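Local coordinates for protein insecticidal Delta-Endotoxin Cry8Ea1 (Bacillus Thuringiensis, PDB 3EB7) that acts as an insecticidal toxin against Holotrichia parallela larvae and, like other three-domain Cry toxins, probably works by forming pores in gut-cell membranes, at residues A[218-223]-A[236-241]; A[564-569]-A[576-581]; A[367-372]-A[407-412]; A[53-58]-A[132-137]. All coordinates share one frame; numbering follows the deposited sequence.

How the interactions relate
Interactions 1, 2 and 4 are buried, whereas interaction 3 is only partly buried. Interaction 4 joins two helices within the N-terminal bundle. Interaction 1 packs helix 198-220 of that bundle on the loop after strand 234-235, so it bridges two parts of the toxin. These two contacts touch, with Phe222 CZ 3.9 Å from Ala137 O. Interaction 2 lies between two strands of the C-terminal region, and its centre is about 38 Å from that of interaction 3, where a strand end meets a short helix. The chemistry follows the place: aliphatic in 1, aliphatic and aromatic in 2, isoleucine and tyrosine in 3, and partly polar in 4.

Interaction 1 of 4, residues A[218-223]-A[236-241]; sequences IMTLFP and AQLTRE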
loop_
_atom_site.group_PDB
_atom_site.type_symbol
_atom_site.label_atom_id
_atom_site.label_comp_id
_atom_site.label_asym_id
_atom_site.label_seq_id
_atom_site.Cartn_x
_atom_site.Cartn_y
_atom_site.Cartn_z
ATOM N N ILE A 218 -6.311 1.114 2.188
ATOM C CA ILE A 218 -7.191 1.157 3.376
ATOM C C ILE A 218 -7.944 -0.181 3.594
ATOM O O ILE A 218 -8.146 -0.623 4.710
ATOM C CB ILE A 218 -8.184 2.385 3.405
ATOM C CG1 ILE A 218 -8.746 2.572 4.818
ATOM C CG2 ILE A 218 -9.324 2.220 2.396
ATOM C CD1 ILE A 218 -7.678 2.765 5.882
ATOM N N MET A 219 -8.342 -0.811 2.504
ATOM C CA MET A 219 -9.022 -2.090 2.549
ATOM C C MET A 219 -8.125 -3.148 3.215
ATOM O O MET A 219 -8.600 -3.967 3.988
ATOM C CB MET A 219 -9.460 -2.460 1.116
ATOM C CG MET A 219 -10.096 -3.835 0.959
ATOM S SD MET A 219 -8.858 -5.098 0.541
ATOM C CE MET A 219 -7.894 -4.329 -0.730
ATOM N N THR A 220 -6.820 -3.106 2.934
ATOM C CA THR A 220 -5.840 -4.037 3.517
ATOM C C THR A 220 -5.922 -4.034 5.055
ATOM O O THR A 220 -5.669 -5.060 5.701
ATOM C CB THR A 220 -4.370 -3.710 3.041
ATOM O OG1 THR A 220 -4.321 -3.710 1.624
ATOM C CG2 THR A 220 -3.366 -4.742 3.530
ATOM N N LEU A 221 -6.300 -2.895 5.638
ATOM C CA LEU A 221 -6.304 -2.761 7.096
ATOM C C LEU A 221 -7.609 -3.267 7.745
ATOM O O LEU A 221 -7.669 -3.448 8.977
ATOM C CB LEU A 221 -6.005 -1.307 7.495
ATOM C CG LEU A 221 -4.736 -0.664 6.893
ATOM C CD1 LEU A 221 -4.665 0.787 7.268
ATOM C CD2 LEU A 221 -3.489 -1.368 7.431
ATOM N N PHE A 222 -8.641 -3.504 6.911
ATOM C CA PHE A 222 -9.980 -3.910 7.400
ATOM C C PHE A 222 -9.979 -5.073 8.408
ATOM O O PHE A 222 -10.746 -5.038 9.372
ATOM C CB PHE A 222 -10.943 -4.231 6.241
ATOM C CG PHE A 222 -11.412 -3.015 5.459
ATOM C CD1 PHE A 222 -12.146 -3.184 4.281
ATOM C CD2 PHE A 222 -11.134 -1.701 5.904
ATOM C CE1 PHE A 222 -12.589 -2.110 3.553
ATOM C CE2 PHE A 222 -11.597 -0.605 5.177
ATOM C CZ PHE A 222 -12.306 -0.811 3.992
ATOM N N PRO A 223 -9.155 -6.128 8.167
ATOM C CA PRO A 223 -9.152 -7.263 9.129
ATOM C C PRO A 223 -8.691 -6.904 10.528
ATOM O O PRO A 223 -9.065 -7.576 11.507
ATOM C CB PRO A 223 -8.154 -8.261 8.497
ATOM C CG PRO A 223 -8.110 -7.870 7.020
ATOM C CD PRO A 223 -8.260 -6.384 7.015
ATOM N N ALA A 236 1.103 -3.318 11.354
ATOM C CA ALA A 236 0.904 -3.738 9.949
ATOM C C ALA A 236 1.914 -3.107 8.950
ATOM O O ALA A 236 2.364 -2.000 9.139
ATOM C CB ALA A 236 -0.556 -3.485 9.475
ATOM N N GLN A 237 2.236 -3.839 7.885
ATOM C CA GLN A 237 3.167 -3.375 6.857
ATOM C C GLN A 237 2.532 -3.522 5.489
ATOM O O GLN A 237 2.017 -4.588 5.157
ATOM C CB GLN A 237 4.441 -4.241 6.873
ATOM C CG GLN A 237 4.997 -4.478 8.252
ATOM C CD GLN A 237 6.426 -4.922 8.231
ATOM O OE1 GLN A 237 7.304 -4.196 7.767
ATOM N NE2 GLN A 237 6.677 -6.119 8.722
ATOM N N LEU A 238 2.629 -2.482 4.665
ATOM C CA LEU A 238 2.211 -2.570 3.247
ATOM C C LEU A 238 3.455 -2.722 2.415
ATOM O O LEU A 238 4.246 -1.792 2.345
ATOM C CB LEU A 238 1.438 -1.314 2.816
ATOM C CG LEU A 238 0.210 -0.937 3.641
ATOM C CD1 LEU A 238 -0.418 0.358 3.132
ATOM C CD2 LEU A 238 -0.806 -2.041 3.579
ATOM N N THR A 239 3.613 -3.883 1.761
ATOM C CA THR A 239 4.861 -4.207 1.068
ATOM C C THR A 239 4.836 -4.017 -0.423
ATOM O O THR A 239 5.882 -4.074 -1.059
ATOM C CB THR A 239 5.381 -5.642 1.369
ATOM O OG1 THR A 239 4.425 -6.619 0.914
ATOM C CG2 THR A 239 5.768 -5.813 2.887
ATOM N N ARG A 240 3.648 -3.802 -0.989
ATOM C CA ARG A 240 3.519 -3.517 -2.433
ATOM C C ARG A 240 4.361 -2.321 -2.864
ATOM O O ARG A 240 4.519 -1.345 -2.110
ATOM C CB ARG A 240 2.053 -3.275 -2.812
ATOM C CG ARG A 240 1.543 -1.822 -2.631
ATOM C CD ARG A 240 1.355 -1.369 -1.184
ATOM N NE ARG A 240 0.949 0.047 -1.061
ATOM C CZ ARG A 240 1.780 1.093 -1.163
ATOM N NH1 ARG A 240 3.087 0.904 -1.413
ATOM N NH2 ARG A 240 1.309 2.341 -1.023
ATOM N N GLU A 241 4.888 -2.408 -4.084
ATOM C CA GLU A 241 5.547 -1.294 -4.762
ATOM C C GLU A 241 4.505 -0.555 -5.588
ATOM O O GLU A 241 3.690 -1.208 -6.256
ATOM C CB GLU A 241 6.533 -1.845 -5.779
ATOM C CG GLU A 241 7.965 -1.898 -5.350
ATOM C CD GLU A 241 8.833 -2.470 -6.477
ATOM O OE1 GLU A 241 8.328 -3.366 -7.227
ATOM O OE2 GLU A 241 9.989 -1.995 -6.632
#
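Thr220 and Leu238 make the tighter half of this contact. The methyl CG2 of Thr220 lies 3.7 Å from Leu238 CD2. The same leucine methyl is 4.0 Å from Thr220 CB. The two side chains slide past each other in opposite directions, so they touch along their flanks. The threonine torsion (chi1 -56°) sets CG2 opposite the backbone N and OG1 beside it. The methyl is thus given to the loop, while the hydroxyl turns back to its own helix and hydrogen-bonds to Leu216 O. In Leu238, CD1 continues the extended chain (chi2 178°), and CD2 is the side branch that meets the threonine.

The second half is looser. Leu221 CD2 and Ala236 CB stand 4.2 Å apart, and this is a single methyl-to-methyl approach. Leu18 of helix 2-20 touches both residues and adds to the apolar patch. All four touching residues are buried, yet only 137 Å² is covered between the segments.

Solvent is met at the margins. Gln237 is partly exposed, and its CB points away from the helix. Arg240, also partly exposed, reaches back to form a salt bridge with Asp217, just before the helical segment. That adds a charged tie beside the methyl contacts.

Helix 198-220 is the last helix of the N-terminal bundle, and the loop leads into the next part of the chain. The arrangement belongs to the interface between the helical and β-prism domains of a three-domain Cry toxin.

Interaction 2 of 4, residues A[564-569]-A[576-581]; sequences ISVRNF and SVVYID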
loop_
_atom_site.group_PDB
_atom_site.type_symbol
_atom_site.label_atom_id
_atom_site.label_comp_id
_atom_site.label_asym_id
_atom_site.label_seq_id
_atom_site.Cartn_x
_atom_site.Cartn_y
_atom_site.Cartn_z
ATOM N N ILE A 564 9.332 -20.637 7.300
ATOM C CA ILE A 564 8.128 -21.431 7.279
ATOM C C ILE A 564 8.327 -22.509 6.239
ATOM O O ILE A 564 8.780 -22.235 5.119
ATOM C CB ILE A 564 6.847 -20.577 6.959
ATOM C CG1 ILE A 564 6.630 -19.415 7.956
ATOM C CG2 ILE A 564 5.588 -21.457 6.891
ATOM C CD1 ILE A 564 6.729 -19.784 9.425
ATOM N N SER A 565 8.012 -23.745 6.622
ATOM C CA SER A 565 8.121 -24.889 5.712
ATOM C C SER A 565 6.766 -25.542 5.507
ATOM O O SER A 565 6.022 -25.747 6.489
ATOM C CB SER A 565 9.102 -25.906 6.299
ATOM O OG SER A 565 10.418 -25.361 6.323
ATOM N N VAL A 566 6.435 -25.836 4.242
ATOM C CA VAL A 566 5.217 -26.579 3.903
ATOM C C VAL A 566 5.532 -27.899 3.127
ATOM O O VAL A 566 6.483 -27.976 2.318
ATOM C CB VAL A 566 4.091 -25.716 3.203
ATOM C CG1 VAL A 566 3.709 -24.494 4.061
ATOM C CG2 VAL A 566 4.472 -25.328 1.765
ATOM N N ARG A 567 4.703 -28.909 3.385
ATOM C CA ARG A 567 5.014 -30.299 3.130
ATOM C C ARG A 567 3.713 -31.133 3.050
ATOM O O ARG A 567 2.658 -30.700 3.530
ATOM C CB ARG A 567 5.830 -30.756 4.337
ATOM C CG ARG A 567 6.648 -31.963 4.169
ATOM C CD ARG A 567 7.452 -32.186 5.422
ATOM N NE ARG A 567 8.403 -31.100 5.595
ATOM C CZ ARG A 567 9.055 -30.813 6.726
ATOM N NH1 ARG A 567 8.865 -31.539 7.833
ATOM N NH2 ARG A 567 9.899 -29.778 6.749
ATOM N N ASN A 568 3.805 -32.319 2.448
ATOM C CA ASN A 568 2.774 -33.362 2.545
ATOM C C ASN A 568 1.404 -32.868 2.120
ATOM O O ASN A 568 0.449 -32.863 2.902
ATOM C CB ASN A 568 2.750 -33.933 3.989
ATOM C CG ASN A 568 2.050 -35.301 4.093
ATOM O OD1 ASN A 568 1.893 -36.024 3.092
ATOM N ND2 ASN A 568 1.641 -35.667 5.314
ATOM N N PHE A 569 1.325 -32.414 0.878
ATOM C CA PHE A 569 0.105 -31.865 0.311
ATOM C C PHE A 569 -0.928 -32.993 0.151
ATOM O O PHE A 569 -0.590 -34.054 -0.377
ATOM C CB PHE A 569 0.400 -31.254 -1.062
ATOM C CG PHE A 569 1.103 -29.895 -1.034
ATOM C CD1 PHE A 569 1.023 -29.042 -2.147
ATOM C CD2 PHE A 569 1.835 -29.460 0.076
ATOM C CE1 PHE A 569 1.687 -27.804 -2.146
ATOM C CE2 PHE A 569 2.497 -28.239 0.074
ATOM C CZ PHE A 569 2.432 -27.425 -1.038
ATOM N N SER A 576 -3.067 -27.585 -7.236
ATOM C CA SER A 576 -2.640 -27.735 -5.853
ATOM C C SER A 576 -1.677 -26.596 -5.480
ATOM O O SER A 576 -0.660 -26.408 -6.136
ATOM C CB SER A 576 -2.016 -29.109 -5.677
ATOM O OG SER A 576 -2.986 -30.089 -6.042
ATOM N N VAL A 577 -2.029 -25.817 -4.468
ATOM C CA VAL A 577 -1.305 -24.579 -4.182
ATOM C C VAL A 577 -1.531 -24.157 -2.726
ATOM O O VAL A 577 -2.639 -24.263 -2.196
ATOM C CB VAL A 577 -1.701 -23.441 -5.219
ATOM C CG1 VAL A 577 -3.126 -22.862 -4.942
ATOM C CG2 VAL A 577 -0.623 -22.302 -5.324
ATOM N N VAL A 578 -0.451 -23.753 -2.069
ATOM C CA VAL A 578 -0.480 -23.033 -0.801
ATOM C C VAL A 578 0.120 -21.619 -1.009
ATOM O O VAL A 578 1.288 -21.489 -1.423
ATOM C CB VAL A 578 0.351 -23.789 0.262
ATOM C CG1 VAL A 578 0.290 -23.115 1.643
ATOM C CG2 VAL A 578 -0.089 -25.242 0.362
ATOM N N TYR A 579 -0.670 -20.578 -0.737
ATOM C CA TYR A 579 -0.154 -19.203 -0.644
ATOM C C TYR A 579 0.103 -18.848 0.798
ATOM O O TYR A 579 -0.779 -19.035 1.644
ATOM C CB TYR A 579 -1.166 -18.196 -1.150
ATOM C CG TYR A 579 -1.601 -18.401 -2.549
ATOM C CD1 TYR A 579 -2.714 -19.157 -2.810
ATOM C CD2 TYR A 579 -0.885 -17.856 -3.626
ATOM C CE1 TYR A 579 -3.145 -19.367 -4.068
ATOM C CE2 TYR A 579 -1.307 -18.087 -4.937
ATOM C CZ TYR A 579 -2.458 -18.836 -5.140
ATOM O OH TYR A 579 -2.991 -19.089 -6.407
ATOM N N ILE A 580 1.291 -18.347 1.096
ATOM C CA ILE A 580 1.594 -17.838 2.445
ATOM C C ILE A 580 1.720 -16.302 2.445
ATOM O O ILE A 580 2.502 -15.738 1.700
ATOM C CB ILE A 580 2.832 -18.517 3.057
ATOM C CG1 ILE A 580 2.605 -20.037 3.106
ATOM C CG2 ILE A 580 3.107 -17.946 4.472
ATOM C CD1 ILE A 580 3.768 -20.763 3.749
ATOM N N ASP A 581 0.893 -15.649 3.240
ATOM C CA ASP A 581 0.807 -14.184 3.262
ATOM C C ASP A 581 1.769 -13.605 4.281
ATOM O O ASP A 581 2.725 -12.930 3.918
ATOM C CB ASP A 581 -0.629 -13.708 3.542
ATOM C CG ASP A 581 -0.714 -12.199 3.941
ATOM O OD1 ASP A 581 -1.620 -11.856 4.715
ATOM O OD2 ASP A 581 0.097 -11.340 3.489
#
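Strands 564-567 and 578-581 run antiparallel at 166°, with axes 9.9 Å apart, and their side chains meet face to face: Ile564 stands across from Ile580 and Val566 from Val578. The spacing is that of two stacked sheets, not of paired neighbours in one sheet.

Ile580 carries the middle of the contact. Its CG1 lies beside the backbone N and the chain is extended beyond it (chi2 -178°), so CD1 is pushed toward the other strand. There CD1 touches two residues that alternate along it. It is 3.7 Å from Ile564 CG2 and also 3.7 Å from Val566 CG1. The Ile564 side chain meets it obliquely, while Val566 slides past it in the opposite direction. Val566 CG1 is farther from Val578 CG1, at 4.4 Å.

Past the end of the first strand, Phe569 takes over. Its ring tip, CZ, is 3.6 Å from Val578 CG2, and this methyl is 4.0 Å from both CE1 and CE2. The methyl is therefore centred on the far end of the ring. Val566 CG2 and Arg567 O lie in the ring plane at its edge.

Phe478 of strand 476-478 touches Val566, Phe569 and Ile580, and so joins both sides of the layer. Leu513 and Val515 of strand 511-517 pack against Ile564. The buried hydroxyl of Ser576 is hydrogen-bonded to Val573 O.

Strands 559-567 and 578-588 belong to different sheets. Such an apolar filling between two facing sheets is characteristic of the β-sandwich domain at the C-terminal end of Cry toxins.

Interaction 3 of 4, residues A[367-372]-A[407-412]; sequences DAIYPD and PNYEAY
Ile369 meets Tyr409 and Tyr412 with two different branches. Its chain is extended: CG1 lies opposite the backbone N (chi1 -168°), and CD1 continues outward. CD1 comes to 3.6 Å from the carbonyl atom Tyr409 O and 4.2 Å from Tyr409 CB. The two side chains cross at about a right angle, and CD1 lies at the root of the tyrosine. The other branch, CG2, goes to Tyr412. It is 3.8 Å from CE2 and 3.6 Å from OH of that ring.

Strand 357-369 belongs to a four-stranded antiparallel sheet of order 3-2-1-4, the Greek-key arrangement of the β-prism domain in Cry toxins. Here the end of that strand is packed on the short helix 408-411.

Both tyrosines hold CG between the backbone N and the carbonyl carbon (chi1 59° in Tyr409 and 60° in Tyr412). The Tyr409 ring is turned back over Pro407, whose CB lies 3.3 Å above one face, toward the rim. Lys376 makes a cation-pi contact with the same ring. Tyr412 is buried. Its hydroxyl is hydrogen-bonded to Asp340, and Pro371 CB lies 4.3 Å from Tyr412 OH. Arg435 adds a cation-pi contact to this ring.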
loop_
_atom_site.group_PDB
_atom_site.type_symbol
_atom_site.label_atom_id
_atom_site.label_comp_id
_atom_site.label_asym_id
_atom_site.label_seq_id
_atom_site.Cartn_x
_atom_site.Cartn_y
_atom_site.Cartn_z
ATOM N N ASP A 367 15.918 13.804 -2.208
ATOM C CA ASP A 367 15.994 14.194 -0.807
ATOM C C ASP A 367 15.954 12.942 0.027
ATOM O O ASP A 367 15.043 12.142 -0.112
ATOM C CB ASP A 367 14.862 15.114 -0.419
ATOM C CG ASP A 367 14.906 16.446 -1.148
ATOM O OD1 ASP A 367 16.013 16.982 -1.413
ATOM O OD2 ASP A 367 13.819 16.996 -1.410
ATOM N N ALA A 368 16.964 12.761 0.868
ATOM C CA ALA A 368 17.127 11.522 1.588
ATOM C C ALA A 368 17.345 11.737 3.081
ATOM O O ALA A 368 17.913 12.757 3.522
ATOM C CB ALA A 368 18.298 10.702 0.988
ATOM N N ILE A 369 16.876 10.756 3.846
ATOM C CA ILE A 369 17.138 10.666 5.268
ATOM C C ILE A 369 17.496 9.225 5.649
ATOM O O ILE A 369 17.029 8.267 5.046
ATOM C CB ILE A 369 15.919 11.178 6.102
ATOM C CG1 ILE A 369 16.282 11.363 7.577
ATOM C CG2 ILE A 369 14.684 10.247 5.954
ATOM C CD1 ILE A 369 15.209 12.125 8.333
ATOM N N TYR A 370 18.337 9.101 6.657
ATOM C CA TYR A 370 18.715 7.845 7.281
ATOM C C TYR A 370 17.775 7.592 8.460
ATOM O O TYR A 370 17.879 8.276 9.483
ATOM C CB TYR A 370 20.101 8.071 7.808
ATOM C CG TYR A 370 20.994 6.947 7.661
ATOM C CD1 TYR A 370 21.516 6.596 6.408
ATOM C CD2 TYR A 370 21.355 6.214 8.782
ATOM C CE1 TYR A 370 22.376 5.530 6.272
ATOM C CE2 TYR A 370 22.230 5.119 8.676
ATOM C CZ TYR A 370 22.718 4.777 7.425
ATOM O OH TYR A 370 23.544 3.681 7.365
ATOM N N PRO A 371 16.822 6.630 8.338
ATOM C CA PRO A 371 15.867 6.568 9.455
ATOM C C PRO A 371 16.464 6.148 10.792
ATOM O O PRO A 371 15.843 6.407 11.805
ATOM C CB PRO A 371 14.792 5.576 8.979
ATOM C CG PRO A 371 15.455 4.767 7.948
ATOM C CD PRO A 371 16.505 5.640 7.293
ATOM N N ASP A 372 17.649 5.534 10.799
ATOM C CA ASP A 372 18.368 5.219 12.052
ATOM C C ASP A 372 18.617 6.450 12.933
ATOM O O ASP A 372 18.001 6.616 13.998
ATOM C CB ASP A 372 19.710 4.522 11.758
ATOM C CG ASP A 372 19.640 3.032 11.989
ATOM O OD1 ASP A 372 20.068 2.592 13.092
ATOM O OD2 ASP A 372 19.124 2.295 11.100
ATOM N N PRO A 407 7.561 18.619 8.941
ATOM C CA PRO A 407 8.341 18.541 7.731
ATOM C C PRO A 407 8.173 17.181 7.031
ATOM O O PRO A 407 7.878 16.167 7.672
ATOM C CB PRO A 407 9.773 18.778 8.206
ATOM C CG PRO A 407 9.738 18.618 9.642
ATOM C CD PRO A 407 8.389 18.953 10.110
ATOM N N ASN A 408 8.306 17.214 5.710
ATOM C CA ASN A 408 8.173 16.015 4.902
ATOM C C ASN A 408 9.160 14.901 5.286
ATOM O O ASN A 408 8.812 13.727 5.177
ATOM C CB ASN A 408 8.183 16.348 3.401
ATOM C CG ASN A 408 9.460 17.047 2.925
ATOM O OD1 ASN A 408 10.367 17.379 3.703
ATOM N ND2 ASN A 408 9.543 17.241 1.618
ATOM N N TYR A 409 10.352 15.264 5.781
ATOM C CA TYR A 409 11.345 14.265 6.256
ATOM C C TYR A 409 10.951 13.524 7.541
ATOM O O TYR A 409 11.630 12.529 7.936
ATOM C CB TYR A 409 12.742 14.854 6.401
ATOM C CG TYR A 409 12.838 16.002 7.352
ATOM C CD1 TYR A 409 12.875 15.786 8.721
ATOM C CD2 TYR A 409 12.917 17.322 6.877
ATOM C CE1 TYR A 409 12.971 16.873 9.624
ATOM C CE2 TYR A 409 13.014 18.434 7.771
ATOM C CZ TYR A 409 13.035 18.187 9.131
ATOM O OH TYR A 409 13.115 19.232 10.026
ATOM N N GLU A 410 9.900 14.018 8.210
ATOM C CA GLU A 410 9.244 13.280 9.293
ATOM C C GLU A 410 7.975 12.542 8.855
ATOM O O GLU A 410 7.749 11.439 9.303
ATOM C CB GLU A 410 8.966 14.176 10.512
ATOM C CG GLU A 410 10.263 14.850 11.034
ATOM C CD GLU A 410 10.093 15.656 12.344
ATOM O OE1 GLU A 410 10.979 15.506 13.243
ATOM O OE2 GLU A 410 9.093 16.425 12.485
ATOM N N ALA A 411 7.185 13.104 7.942
ATOM C CA ALA A 411 5.878 12.535 7.621
ATOM C C ALA A 411 5.742 11.841 6.236
ATOM O O ALA A 411 4.634 11.503 5.807
ATOM C CB ALA A 411 4.826 13.590 7.790
ATOM N N TYR A 412 6.854 11.606 5.554
ATOM C CA TYR A 412 6.826 11.016 4.233
ATOM C C TYR A 412 6.120 9.638 4.241
ATOM O O TYR A 412 6.235 8.887 5.204
ATOM C CB TYR A 412 8.243 10.926 3.632
ATOM C CG TYR A 412 9.242 10.101 4.399
ATOM C CD1 TYR A 412 9.457 8.752 4.069
ATOM C CD2 TYR A 412 10.014 10.671 5.450
ATOM C CE1 TYR A 412 10.395 7.980 4.749
ATOM C CE2 TYR A 412 10.956 9.889 6.157
ATOM C CZ TYR A 412 11.142 8.550 5.787
ATOM O OH TYR A 412 12.074 7.760 6.464
#

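Interaction 4 of 4, residues A[53-58]-A[132-137]; sequences EQVEAL and LLSVYA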
loop_
_atom_site.group_PDB
_atom_site.type_symbol
_atom_site.label_atom_id
_atom_site.label_comp_id
_atom_site.label_asym_id
_atom_site.label_seq_id
_atom_site.Cartn_x
_atom_site.Cartn_y
_atom_site.Cartn_z
ATOM N N GLU A 53 -14.555 13.044 -8.277
ATOM C CA GLU A 53 -13.792 13.717 -9.325
ATOM C C GLU A 53 -12.493 12.984 -9.670
ATOM O O GLU A 53 -12.112 12.870 -10.849
ATOM C CB GLU A 53 -13.520 15.176 -8.944
ATOM C CG GLU A 53 -14.798 16.012 -8.798
ATOM C CD GLU A 53 -14.527 17.497 -8.462
ATOM O OE1 GLU A 53 -13.357 17.921 -8.355
ATOM O OE2 GLU A 53 -15.497 18.265 -8.292
ATOM N N GLN A 54 -11.812 12.495 -8.646
ATOM C CA GLN A 54 -10.610 11.678 -8.847
ATOM C C GLN A 54 -10.835 10.510 -9.821
ATOM O O GLN A 54 -10.192 10.412 -10.844
ATOM C CB GLN A 54 -10.109 11.135 -7.493
ATOM C CG GLN A 54 -8.936 10.220 -7.642
ATOM C CD GLN A 54 -8.669 9.381 -6.399
ATOM O OE1 GLN A 54 -7.525 8.983 -6.159
ATOM N NE2 GLN A 54 -9.706 9.117 -5.607
ATOM N N VAL A 55 -11.755 9.615 -9.490
ATOM C CA VAL A 55 -11.884 8.384 -10.259
ATOM C C VAL A 55 -12.528 8.700 -11.617
ATOM O O VAL A 55 -12.179 8.094 -12.599
ATOM C CB VAL A 55 -12.570 7.274 -9.422
ATOM C CG1 VAL A 55 -12.518 5.899 -10.129
ATOM C CG2 VAL A 55 -11.850 7.161 -8.050
ATOM N N GLU A 56 -13.437 9.679 -11.673
ATOM C CA GLU A 56 -13.981 10.161 -12.959
ATOM C C GLU A 56 -12.879 10.659 -13.897
ATOM O O GLU A 56 -12.894 10.361 -15.094
ATOM C CB GLU A 56 -15.062 11.240 -12.762
ATOM C CG GLU A 56 -16.408 10.750 -12.136
ATOM C CD GLU A 56 -17.361 11.951 -11.844
ATOM O OE1 GLU A 56 -18.426 12.094 -12.508
ATOM O OE2 GLU A 56 -17.016 12.796 -10.962
ATOM N N ALA A 57 -11.937 11.431 -13.364
ATOM C CA ALA A 57 -10.754 11.839 -14.136
ATOM C C ALA A 57 -9.859 10.629 -14.575
ATOM O O ALA A 57 -9.344 10.631 -15.665
ATOM C CB ALA A 57 -9.929 12.906 -13.366
ATOM N N LEU A 58 -9.685 9.619 -13.727
ATOM C CA LEU A 58 -8.785 8.480 -14.021
ATOM C C LEU A 58 -9.330 7.592 -15.135
ATOM O O LEU A 58 -8.573 7.054 -15.936
ATOM C CB LEU A 58 -8.560 7.615 -12.762
ATOM C CG LEU A 58 -7.673 8.184 -11.642
ATOM C CD1 LEU A 58 -7.605 7.208 -10.489
ATOM C CD2 LEU A 58 -6.284 8.480 -12.145
ATOM N N LEU A 132 -17.280 5.478 -8.432
ATOM C CA LEU A 132 -17.650 5.643 -7.012
ATOM C C LEU A 132 -16.820 4.805 -6.034
ATOM O O LEU A 132 -17.118 4.783 -4.853
ATOM C CB LEU A 132 -19.138 5.328 -6.791
ATOM C CG LEU A 132 -20.208 6.246 -7.400
ATOM C CD1 LEU A 132 -21.542 5.448 -7.466
ATOM C CD2 LEU A 132 -20.400 7.583 -6.620
ATOM N N LEU A 133 -15.784 4.133 -6.525
ATOM C CA LEU A 133 -14.984 3.180 -5.717
ATOM C C LEU A 133 -14.210 3.819 -4.573
ATOM O O LEU A 133 -14.219 3.285 -3.458
ATOM C CB LEU A 133 -13.993 2.439 -6.592
ATOM C CG LEU A 133 -13.772 0.930 -6.458
ATOM C CD1 LEU A 133 -12.297 0.615 -6.637
ATOM C CD2 LEU A 133 -14.364 0.280 -5.212
ATOM N N SER A 134 -13.526 4.945 -4.821
ATOM C CA SER A 134 -12.834 5.607 -3.689
ATOM C C SER A 134 -13.805 6.153 -2.594
ATOM O O SER A 134 -13.527 5.997 -1.409
ATOM C CB SER A 134 -11.720 6.592 -4.113
ATOM O OG SER A 134 -12.203 7.697 -4.852
ATOM N N VAL A 135 -14.970 6.702 -2.986
ATOM C CA VAL A 135 -16.045 6.982 -2.020
ATOM C C VAL A 135 -16.409 5.692 -1.259
ATOM O O VAL A 135 -16.426 5.642 -0.019
ATOM C CB VAL A 135 -17.331 7.583 -2.730
ATOM C CG1 VAL A 135 -18.566 7.558 -1.801
ATOM C CG2 VAL A 135 -17.075 9.009 -3.232
ATOM N N TYR A 136 -16.703 4.637 -2.012
ATOM C CA TYR A 136 -17.106 3.369 -1.407
ATOM C C TYR A 136 -16.084 2.857 -0.389
ATOM O O TYR A 136 -16.457 2.528 0.731
ATOM C CB TYR A 136 -17.335 2.343 -2.503
ATOM C CG TYR A 136 -17.765 0.992 -1.987
ATOM C CD1 TYR A 136 -19.106 0.598 -2.045
ATOM C CD2 TYR A 136 -16.821 0.094 -1.440
ATOM C CE1 TYR A 136 -19.493 -0.648 -1.588
ATOM C CE2 TYR A 136 -17.203 -1.152 -0.957
ATOM C CZ TYR A 136 -18.533 -1.531 -1.058
ATOM O OH TYR A 136 -18.925 -2.783 -0.602
ATOM N N ALA A 137 -14.810 2.817 -0.765
ATOM C CA ALA A 137 -13.708 2.411 0.152
ATOM C C ALA A 137 -13.601 3.234 1.454
ATOM O O ALA A 137 -13.426 2.679 2.562
ATOM C CB ALA A 137 -12.327 2.372 -0.603
#
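Three torsions bring Gln54, Val55 and Ser134 together. Gln54 has CG opposite the backbone N (chi1 176°) and an extended chain, which carries its amide toward the second helix. Val55 (chi1 -171°) keeps CG2 beside its backbone N, which puts that methyl toward Ser134. Ser134 holds OG between its backbone N and carbonyl carbon (chi1 64°), and the hydroxyl meets both residues.

The valine side is close. Val55 CG2 is 3.3 Å from Ser134 OG and 4.0 Å from Ser134 CB, so the methyl lies against the hydroxyl end of the serine. On the glutamine side, the modelled NE2 of Gln54 is 3.0 Å from Ser134 OG. The amide is probably turned over in the model, so the identity of the atom facing the serine is doubtful.

The contact lies within the N-terminal helical bundle of the Cry toxin fold. Helix 133-153 corresponds, by its place in the chain, to the central helix of that bundle, and helix 47-59 is one of the outer ones. Leu132 is the N-cap residue of helix 133-153, and Ser134 stands in its first turn. The backbones come near here, with Val55 CA and Leu132 CA 7.2 Å apart.

Two further helices close in around the three residues, which are all buried. Ala6 and Val7 of helix 2-20 touch Gln54, and Met211 of helix 198-220 packs on Val55. Phe51, from the same helix as Gln54 and Val55, also touches Ser134.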